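Local atomic coordinates of conserved hypothetical exported protein (Bacteroides fragilis, PDB entry 4JJA), a protein that is of unknown function but may act as a peptidoglycan beta-N-acetylmuramidase. Residues A180-V183 with R187-P190; T260-N265 with Y311-M316; A15-L20 with L45-N50. All coordinates share one frame; numbering follows the deposited sequence. Where two conformers were deposited one is given.

Interaction 1. Residues A180-V183 with R187-P190; sequences ALMV and RWLP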
loop_
_atom_site.group_PDB
_atom_site.type_symbol
_atom_site.label_atom_id
_atom_site.label_comp_id
_atom_site.label_asym_id
_atom_site.label_seq_id
_atom_site.Cartn_x
_atom_site.Cartn_y
_atom_site.Cartn_z
ATOM N N ALA A 180 10.431 6.228 4.206
ATOM C CA ALA A 180 11.115 7.386 3.640
ATOM C C ALA A 180 12.516 7.482 4.198
ATOM O O ALA A 180 13.486 7.769 3.446
ATOM C CB ALA A 180 10.355 8.655 3.899
ATOM N N LEU A 181 12.657 7.312 5.508
ATOM C CA LEU A 181 13.971 7.356 6.122
ATOM C C LEU A 181 14.902 6.289 5.550
ATOM O O LEU A 181 16.107 6.535 5.333
ATOM C CB LEU A 181 13.859 7.261 7.652
ATOM C CG LEU A 181 13.093 8.400 8.356
ATOM C CD1 LEU A 181 12.942 8.150 9.859
ATOM C CD2 LEU A 181 13.741 9.779 8.087
HETATM N N MSE A 182 14.365 5.097 5.331
HETATM C CA MSE A 182 15.139 4.012 4.733
HETATM C C MSE A 182 15.532 4.301 3.309
HETATM O O MSE A 182 16.667 4.020 2.909
HETATM C CB MSE A 182 14.398 2.685 4.852
HETATM C CG MSE A 182 15.190 1.510 4.347
HETATM SE SE MSE A 182 14.280 -0.149 4.868
HETATM C CE MSE A 182 15.849 -1.316 4.764
ATOM N N VAL A 183 14.634 4.857 2.504
ATOM C CA VAL A 183 14.967 5.243 1.143
ATOM C C VAL A 183 16.154 6.203 1.120
ATOM O O VAL A 183 17.054 6.029 0.300
ATOM C CB VAL A 183 13.717 5.889 0.489
ATOM C CG1 VAL A 183 14.067 6.669 -0.763
ATOM C CG2 VAL A 183 12.647 4.814 0.246
ATOM N N ARG A 187 20.080 4.787 0.107
ATOM C CA ARG A 187 20.324 5.389 -1.201
ATOM C C ARG A 187 19.507 4.746 -2.295
ATOM O O ARG A 187 20.023 4.335 -3.354
ATOM C CB ARG A 187 21.823 5.490 -1.569
ATOM C CG ARG A 187 22.556 6.372 -0.657
ATOM C CD ARG A 187 22.058 7.834 -0.795
ATOM N NE ARG A 187 23.037 8.730 -0.184
ATOM C CZ ARG A 187 23.115 8.973 1.115
ATOM N NH1 ARG A 187 22.257 8.405 1.981
ATOM N NH2 ARG A 187 24.070 9.801 1.554
ATOM N N TRP A 188 18.201 4.699 -2.058
ATOM C CA TRP A 188 17.275 4.141 -3.028
ATOM C C TRP A 188 16.657 5.178 -3.973
ATOM O O TRP A 188 15.926 4.807 -4.890
ATOM C CB TRP A 188 16.183 3.374 -2.275
ATOM C CG TRP A 188 16.627 2.109 -1.641
ATOM C CD1 TRP A 188 17.760 1.413 -1.886
ATOM C CD2 TRP A 188 15.918 1.359 -0.661
ATOM N NE1 TRP A 188 17.816 0.299 -1.094
ATOM C CE2 TRP A 188 16.673 0.232 -0.351
ATOM C CE3 TRP A 188 14.708 1.531 -0.010
ATOM C CZ2 TRP A 188 16.229 -0.717 0.564
ATOM C CZ3 TRP A 188 14.278 0.622 0.875
ATOM C CH2 TRP A 188 15.021 -0.501 1.158
ATOM N N LEU A 189 16.944 6.468 -3.797
ATOM C CA LEU A 189 16.564 7.442 -4.809
ATOM C C LEU A 189 17.482 7.377 -6.040
ATOM O O LEU A 189 18.648 7.079 -5.908
ATOM C CB LEU A 189 16.579 8.880 -4.240
ATOM C CG LEU A 189 15.631 9.203 -3.090
ATOM C CD1 LEU A 189 15.763 10.645 -2.673
ATOM C CD2 LEU A 189 14.188 8.854 -3.476
ATOM N N PRO A 190 16.977 7.761 -7.229
ATOM C CA PRO A 190 17.880 7.996 -8.411
ATOM C C PRO A 190 19.035 8.964 -8.197
ATOM O O PRO A 190 18.908 9.965 -7.488
ATOM C CB PRO A 190 16.934 8.624 -9.419
ATOM C CG PRO A 190 15.624 8.056 -9.104
ATOM C CD PRO A 190 15.563 7.943 -7.573
HETATM O O HOH W 1 18.352 7.892 -1.537
#
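W188 folds back against the last turns of helix 176-185 and meets M182 and V183 with one end of its indole. The six-membered ring does the touching: CZ3 lies 3.7 Å from M182 CG, and CE3 lies 3.9 Å from V183 CG2, which sits at the ring edge close to its plane. M182, a selenomethionine in this crystal, has CG anti to its backbone N (chi1 -176°) and runs on extended, a long unbranched chain suited to bring both CG and CE to W188 CH2. SE is 4.8 Å from the centroid of the six-membered ring and well off its normal, an oblique Met-aromatic contact. The chain reverses here through a Schellman motif, in which R187 takes positive phi and the helix gives way to loop. One of the bonds that define that motif runs from W188 N to V183 O, 2.9 Å long, nearly straight at 170° and in the carbonyl plane. The same oxygen accepts from water 1, which in turn accepts from L189 N, so the helix-end carbonyl holds two successive loop residues, one directly and one through solvent. The branched V183 serves two neighbours: CG2 meets the edge of the indole at CE3, while CG1, which chi1 of 164° sets anti to the backbone N, presses on L189 CD2 at 3.5 Å, tighter than usual for two methyl groups. R187 leaves the backbone directed away from the helix segment, and its NH1 hydrogen-bonds N184 O. Helix 119-132 packs on V183 and L189 through M127, whereas F358 and Q361 of helix 352-362 lie against M182.

Interaction 2. Residues T260-N265 with Y311-M316; sequences TGYNYN and YHNLNM
N313 reaches from helix 305-314 to the loop at T260 and grips its backbone with both ends of the carboxamide. OD1 accepts from T260 N at 2.9 Å, the donor lying in the carbonyl plane on a lone pair of OD1. ND2 donates to T260 O, also at 2.9 Å, although that oxygen is tilted 18° out of the amide plane. With CG anti to the backbone N (chi1 -173°), the amide is carried out from the helix toward the loop. An asparagine fits because one flat group supplies both the acceptor and the donor that a single residue's N and O require, much as a neighbouring strand would. This pair of hydrogen bonds joins the last turn of the helix to the connection between strands 253-256 and 265-266, within the family's C-terminal region. The closer-packed flank is Y262: its CE2 is 3.5 Å from N313 CG, its OH is 3.5 Å from N313 CB, and ring and amide planes stand 71° apart. Y262 OH bonds D309, one turn back on the same helix, and V287 packs on the tyrosine. Toward the surface the contact is looser. The exposed T260 side chain comes no nearer than 4.3 Å, from CB to N313 OD1, and its OG1 bonds N258 O instead.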
loop_
_atom_site.group_PDB
_atom_site.type_symbol
_atom_site.label_atom_id
_atom_site.label_comp_id
_atom_site.label_asym_id
_atom_site.label_seq_id
_atom_site.Cartn_x
_atom_site.Cartn_y
_atom_site.Cartn_z
ATOM N N THR A 260 -13.792 -26.402 -9.484
ATOM C CA THR A 260 -14.729 -27.524 -9.479
ATOM C C THR A 260 -14.664 -28.189 -8.115
ATOM O O THR A 260 -13.596 -28.392 -7.537
ATOM C CB THR A 260 -14.340 -28.562 -10.651
ATOM O OG1 THR A 260 -14.485 -27.944 -11.965
ATOM C CG2 THR A 260 -15.159 -29.871 -10.612
ATOM N N GLY A 261 -15.836 -28.473 -7.550
ATOM C CA GLY A 261 -15.888 -29.114 -6.250
ATOM C C GLY A 261 -16.033 -28.251 -5.005
ATOM O O GLY A 261 -15.760 -28.688 -3.874
ATOM N N TYR A 262 -16.498 -27.031 -5.220
ATOM C CA TYR A 262 -16.566 -26.030 -4.153
ATOM C C TYR A 262 -18.013 -25.740 -3.696
ATOM O O TYR A 262 -18.907 -25.746 -4.546
ATOM C CB TYR A 262 -15.925 -24.740 -4.656
ATOM C CG TYR A 262 -14.444 -24.863 -4.787
ATOM C CD1 TYR A 262 -13.596 -24.665 -3.689
ATOM C CD2 TYR A 262 -13.883 -25.264 -6.007
ATOM C CE1 TYR A 262 -12.191 -24.801 -3.827
ATOM C CE2 TYR A 262 -12.516 -25.380 -6.138
ATOM C CZ TYR A 262 -11.670 -25.186 -5.036
ATOM O OH TYR A 262 -10.301 -25.338 -5.191
ATOM N N ASN A 263 -18.087 -25.406 -2.385
ATOM C CA ASN A 263 -19.267 -25.114 -1.521
ATOM C C ASN A 263 -19.622 -23.612 -1.377
ATOM O O ASN A 263 -20.294 -23.196 -0.418
ATOM C CB ASN A 263 -18.998 -25.614 -0.087
ATOM C CG ASN A 263 -19.156 -27.125 0.064
ATOM O OD1 ASN A 263 -19.844 -27.784 -0.716
ATOM N ND2 ASN A 263 -18.509 -27.668 1.062
ATOM N N TYR A 264 -19.059 -22.797 -2.247
ATOM C CA TYR A 264 -19.352 -21.385 -2.363
ATOM C C TYR A 264 -19.242 -20.962 -3.814
ATOM O O TYR A 264 -18.395 -21.457 -4.538
ATOM C CB TYR A 264 -18.395 -20.586 -1.476
ATOM C CG TYR A 264 -18.542 -19.094 -1.577
ATOM C CD1 TYR A 264 -19.663 -18.451 -1.049
ATOM C CD2 TYR A 264 -17.565 -18.328 -2.154
ATOM C CE1 TYR A 264 -19.819 -17.063 -1.161
ATOM C CE2 TYR A 264 -17.676 -16.962 -2.250
ATOM C CZ TYR A 264 -18.800 -16.338 -1.782
ATOM O OH TYR A 264 -18.951 -14.996 -1.931
ATOM N N ASN A 265 -20.066 -20.009 -4.205
ATOM C CA ASN A 265 -19.981 -19.405 -5.502
ATOM C C ASN A 265 -20.408 -17.961 -5.443
ATOM O O ASN A 265 -21.047 -17.523 -4.477
ATOM C CB ASN A 265 -20.739 -20.202 -6.548
ATOM C CG ASN A 265 -22.177 -20.351 -6.254
ATOM O OD1 ASN A 265 -22.948 -19.380 -6.247
ATOM N ND2 ASN A 265 -22.579 -21.600 -6.078
ATOM N N TYR A 311 -4.429 -23.461 -8.072
ATOM C CA TYR A 311 -3.550 -23.989 -9.098
ATOM C C TYR A 311 -3.840 -25.458 -9.345
ATOM O O TYR A 311 -4.040 -25.872 -10.501
ATOM C CB TYR A 311 -2.082 -23.817 -8.679
ATOM C CG TYR A 311 -1.127 -24.574 -9.598
ATOM C CD1 TYR A 311 -0.811 -24.064 -10.816
ATOM C CD2 TYR A 311 -0.645 -25.802 -9.274
ATOM C CE1 TYR A 311 -0.010 -24.744 -11.712
ATOM C CE2 TYR A 311 0.172 -26.481 -10.135
ATOM C CZ TYR A 311 0.491 -25.961 -11.359
ATOM O OH TYR A 311 1.282 -26.652 -12.264
ATOM N N HIS A 312 -3.871 -26.253 -8.304
ATOM C CA HIS A 312 -4.093 -27.664 -8.488
ATOM C C HIS A 312 -5.512 -27.993 -8.897
ATOM O O HIS A 312 -5.742 -28.978 -9.586
ATOM C CB HIS A 312 -3.698 -28.461 -7.229
ATOM C CG HIS A 312 -2.226 -28.466 -7.001
ATOM N ND1 HIS A 312 -1.329 -29.089 -7.848
ATOM C CD2 HIS A 312 -1.487 -27.886 -6.029
ATOM C CE1 HIS A 312 -0.095 -28.880 -7.409
ATOM N NE2 HIS A 312 -0.163 -28.159 -6.292
ATOM N N ASN A 313 -6.483 -27.182 -8.491
ATOM C CA ASN A 313 -7.847 -27.460 -8.873
ATOM C C ASN A 313 -8.080 -27.187 -10.346
ATOM O O ASN A 313 -8.802 -27.934 -11.020
ATOM C CB ASN A 313 -8.822 -26.615 -8.037
ATOM C CG ASN A 313 -10.268 -27.006 -8.283
ATOM O OD1 ASN A 313 -10.932 -26.405 -9.077
ATOM N ND2 ASN A 313 -10.707 -28.117 -7.706
ATOM N N LEU A 314 -7.508 -26.093 -10.864
ATOM C CA LEU A 314 -7.819 -25.694 -12.220
ATOM C C LEU A 314 -7.209 -26.582 -13.296
ATOM O O LEU A 314 -7.725 -26.630 -14.414
ATOM C CB LEU A 314 -7.429 -24.228 -12.439
ATOM C CG LEU A 314 -8.498 -23.287 -11.981
ATOM C CD1 LEU A 314 -7.954 -21.865 -11.813
ATOM C CD2 LEU A 314 -9.746 -23.309 -12.915
ATOM N N ASN A 315 -6.068 -27.211 -13.004
ATOM C CA ASN A 315 -5.447 -28.151 -13.975
ATOM C C ASN A 315 -5.106 -27.508 -15.279
ATOM O O ASN A 315 -5.200 -28.151 -16.342
ATOM C CB ASN A 315 -6.384 -29.340 -14.293
ATOM C CG ASN A 315 -6.600 -30.237 -13.148
ATOM O OD1 ASN A 315 -5.663 -30.637 -12.485
ATOM N ND2 ASN A 315 -7.863 -30.613 -12.936
HETATM N N MSE A 316 -4.656 -26.262 -15.250
HETATM C CA MSE A 316 -4.205 -25.621 -16.506
HETATM C C MSE A 316 -2.711 -25.372 -16.536
HETATM O O MSE A 316 -2.177 -24.589 -17.392
HETATM C CB MSE A 316 -5.020 -24.360 -16.755
HETATM C CG MSE A 316 -4.764 -23.268 -15.833
HETATM SE SE MSE A 316 -5.617 -21.516 -16.284
HETATM C CE MSE A 316 -7.408 -22.004 -15.910
#

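Interaction 3. Residues A15-L20 with L45-N50; sequences AYFPIL and LENNFN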
loop_
_atom_site.group_PDB
_atom_site.type_symbol
_atom_site.label_atom_id
_atom_site.label_comp_id
_atom_site.label_asym_id
_atom_site.label_seq_id
_atom_site.Cartn_x
_atom_site.Cartn_y
_atom_site.Cartn_z
ATOM N N ALA A 15 2.946 20.328 16.948
ATOM C CA ALA A 15 4.222 19.819 16.489
ATOM C C ALA A 15 4.669 20.317 15.128
ATOM O O ALA A 15 5.849 20.446 14.896
ATOM C CB ALA A 15 4.260 18.256 16.514
ATOM N N TYR A 16 3.747 20.613 14.236
ATOM C CA TYR A 16 4.143 20.983 12.883
ATOM C C TYR A 16 3.628 22.304 12.370
ATOM O O TYR A 16 4.194 22.801 11.413
ATOM C CB TYR A 16 3.834 19.870 11.894
ATOM C CG TYR A 16 2.391 19.583 11.639
ATOM C CD1 TYR A 16 1.711 20.259 10.637
ATOM C CD2 TYR A 16 1.660 18.669 12.413
ATOM C CE1 TYR A 16 0.399 20.054 10.381
ATOM C CE2 TYR A 16 0.310 18.470 12.166
ATOM C CZ TYR A 16 -0.329 19.140 11.143
ATOM O OH TYR A 16 -1.670 18.939 10.864
ATOM N N PHE A 17 2.642 22.930 12.990
ATOM C CA PHE A 17 2.225 24.267 12.541
ATOM C C PHE A 17 3.410 25.238 12.483
ATOM O O PHE A 17 3.568 25.950 11.507
ATOM C CB PHE A 17 1.057 24.798 13.358
ATOM C CG PHE A 17 -0.313 24.365 12.884
ATOM C CD1 PHE A 17 -0.503 23.273 12.056
ATOM C CD2 PHE A 17 -1.424 24.982 13.382
ATOM C CE1 PHE A 17 -1.747 22.898 11.670
ATOM C CE2 PHE A 17 -2.681 24.616 12.972
ATOM C CZ PHE A 17 -2.849 23.589 12.124
ATOM N N PRO A 18 4.324 25.212 13.448
ATOM C CA PRO A 18 5.481 26.140 13.329
ATOM C C PRO A 18 6.399 25.841 12.165
ATOM O O PRO A 18 7.069 26.765 11.661
ATOM C CB PRO A 18 6.189 25.977 14.660
ATOM C CG PRO A 18 5.025 25.669 15.610
ATOM C CD PRO A 18 4.187 24.681 14.799
ATOM N N ILE A 19 6.498 24.594 11.750
ATOM C CA ILE A 19 7.310 24.233 10.589
ATOM C C ILE A 19 6.736 24.890 9.336
ATOM O O ILE A 19 7.488 25.289 8.450
ATOM C CB ILE A 19 7.376 22.661 10.385
ATOM C CG1 ILE A 19 7.994 21.992 11.589
ATOM C CG2 ILE A 19 8.199 22.299 9.198
ATOM C CD1 ILE A 19 7.938 20.484 11.578
ATOM N N LEU A 20 5.413 24.981 9.250
ATOM C CA LEU A 20 4.751 25.429 8.059
ATOM C C LEU A 20 4.595 26.945 7.998
ATOM O O LEU A 20 4.341 27.494 6.941
ATOM C CB LEU A 20 3.355 24.812 8.009
ATOM C CG LEU A 20 3.344 23.273 7.956
ATOM C CD1 LEU A 20 1.859 22.823 7.930
ATOM C CD2 LEU A 20 4.138 22.725 6.785
ATOM N N LEU A 45 -5.680 25.655 5.384
ATOM C CA LEU A 45 -6.215 26.939 4.880
ATOM C C LEU A 45 -6.991 27.702 5.940
ATOM O O LEU A 45 -6.871 28.942 6.049
ATOM C CB LEU A 45 -7.070 26.699 3.637
ATOM C CG LEU A 45 -6.344 26.249 2.353
ATOM C CD1 LEU A 45 -7.349 25.783 1.291
ATOM C CD2 LEU A 45 -5.385 27.316 1.862
ATOM N N GLU A 46 -7.738 27.003 6.765
ATOM C CA GLU A 46 -8.508 27.639 7.860
ATOM C C GLU A 46 -7.609 28.263 8.930
ATOM O O GLU A 46 -8.023 29.172 9.635
ATOM C CB GLU A 46 -9.535 26.665 8.496
ATOM C CG GLU A 46 -9.091 25.777 9.681
ATOM C CD GLU A 46 -10.239 24.901 10.299
ATOM O OE1 GLU A 46 -11.435 25.222 10.115
ATOM O OE2 GLU A 46 -9.932 23.903 10.988
ATOM N N ASN A 47 -6.383 27.771 9.052
ATOM C CA ASN A 47 -5.361 28.280 9.936
ATOM C C ASN A 47 -4.397 29.251 9.231
ATOM O O ASN A 47 -3.339 29.537 9.772
ATOM C CB ASN A 47 -4.648 27.135 10.640
ATOM C CG ASN A 47 -5.488 26.549 11.744
ATOM O OD1 ASN A 47 -5.527 27.082 12.856
ATOM N ND2 ASN A 47 -6.209 25.470 11.429
ATOM N N ASN A 48 -4.798 29.722 8.047
ATOM C CA ASN A 48 -4.128 30.786 7.293
ATOM C C ASN A 48 -2.772 30.380 6.743
ATOM O O ASN A 48 -1.923 31.227 6.432
ATOM C CB ASN A 48 -4.054 32.093 8.104
ATOM C CG ASN A 48 -5.414 32.574 8.540
ATOM O OD1 ASN A 48 -6.361 32.570 7.748
ATOM N ND2 ASN A 48 -5.535 32.961 9.806
ATOM N N PHE A 49 -2.581 29.069 6.546
ATOM C CA PHE A 49 -1.400 28.610 5.840
ATOM C C PHE A 49 -1.611 28.711 4.317
ATOM O O PHE A 49 -2.708 28.540 3.783
ATOM C CB PHE A 49 -1.042 27.174 6.251
ATOM C CG PHE A 49 -0.627 27.052 7.651
ATOM C CD1 PHE A 49 0.637 27.396 8.020
ATOM C CD2 PHE A 49 -1.493 26.612 8.629
ATOM C CE1 PHE A 49 1.035 27.313 9.351
ATOM C CE2 PHE A 49 -1.100 26.525 9.939
ATOM C CZ PHE A 49 0.159 26.863 10.303
ATOM N N ASN A 50 -0.505 28.929 3.649
ATOM C CA ASN A 50 -0.498 29.141 2.203
ATOM C C ASN A 50 -0.286 27.818 1.457
ATOM O O ASN A 50 0.830 27.471 1.104
ATOM C CB ASN A 50 0.614 30.135 1.865
ATOM C CG ASN A 50 0.631 30.496 0.418
ATOM O OD1 ASN A 50 -0.380 30.332 -0.296
ATOM N ND2 ASN A 50 1.795 31.010 -0.036
HETATM O O HOH W 2 2.005 29.277 5.058
#
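F17 and F49 meet as a T-shaped, edge-to-face pair that joins helix 13-20 to the end of helix 40-46, on one side of the parallel, Rossmann-like sheet of the N-terminal region. The centroids are 4.8 Å apart and the planes stand at 63°, with the edge of F49 directed at a face of F17. Helix 40-46 closes in a Schellman motif whose C-prime residue is N48, at positive phi; the next residue, F49, is thereby turned toward helix 13-20. From its CB, chi1 of -66° sets CG anti to the carbonyl carbon, and the ring then extends between L20 and F17. On one side of the ring CD1 and CE1 run along L20 CB, CE1 at 3.7 Å; CE1 also approaches the backbone oxygen F17 O, at 3.6 Å. On the other side CE2 stands over the centre of the F17 ring. At the tip, CZ reaches F17 CG at 3.6 Å. Phenylalanine suits this place because its wholly apolar ring can put one edge on the F17 face and its CD1-CE1 side by L20 CB, with L44 and I25 packing on it. N47 adds a smaller contact beside the ring pair: its side chain crosses that of F17 at about a right angle, amide and ring planes 57° apart, with CG 3.6 Å from F17 CE2, while ND2 hydrogen-bonds I43 O in the helix turn just before it. L20, whose side chain also touches I25 and L138, ties the contact to the sheet. Nearby, water 2 accepts from N50 N at 2.9 Å and makes a weak, long bond to L20 O.

Overall arrangement
Along the chain the three contacts follow in series, interaction 3 first, then interaction 1, then interaction 2, and none touches another. Interactions 1 and 3 are the nearer pair, with centres about 27 Å apart and nearest atoms about 13 Å apart. Interaction 2 belongs to the C-terminal family region and lies across the chain's centre from both: its centre is about 43 Å from that of interaction 1 and about 56 Å from that of interaction 3. Helix 352-362, from the C-terminal region, nevertheless packs on interaction 1. A glycerol, probably from the crystallisation liquor, lies about 4 Å from the W188 side chain; no active site is established at any of the three.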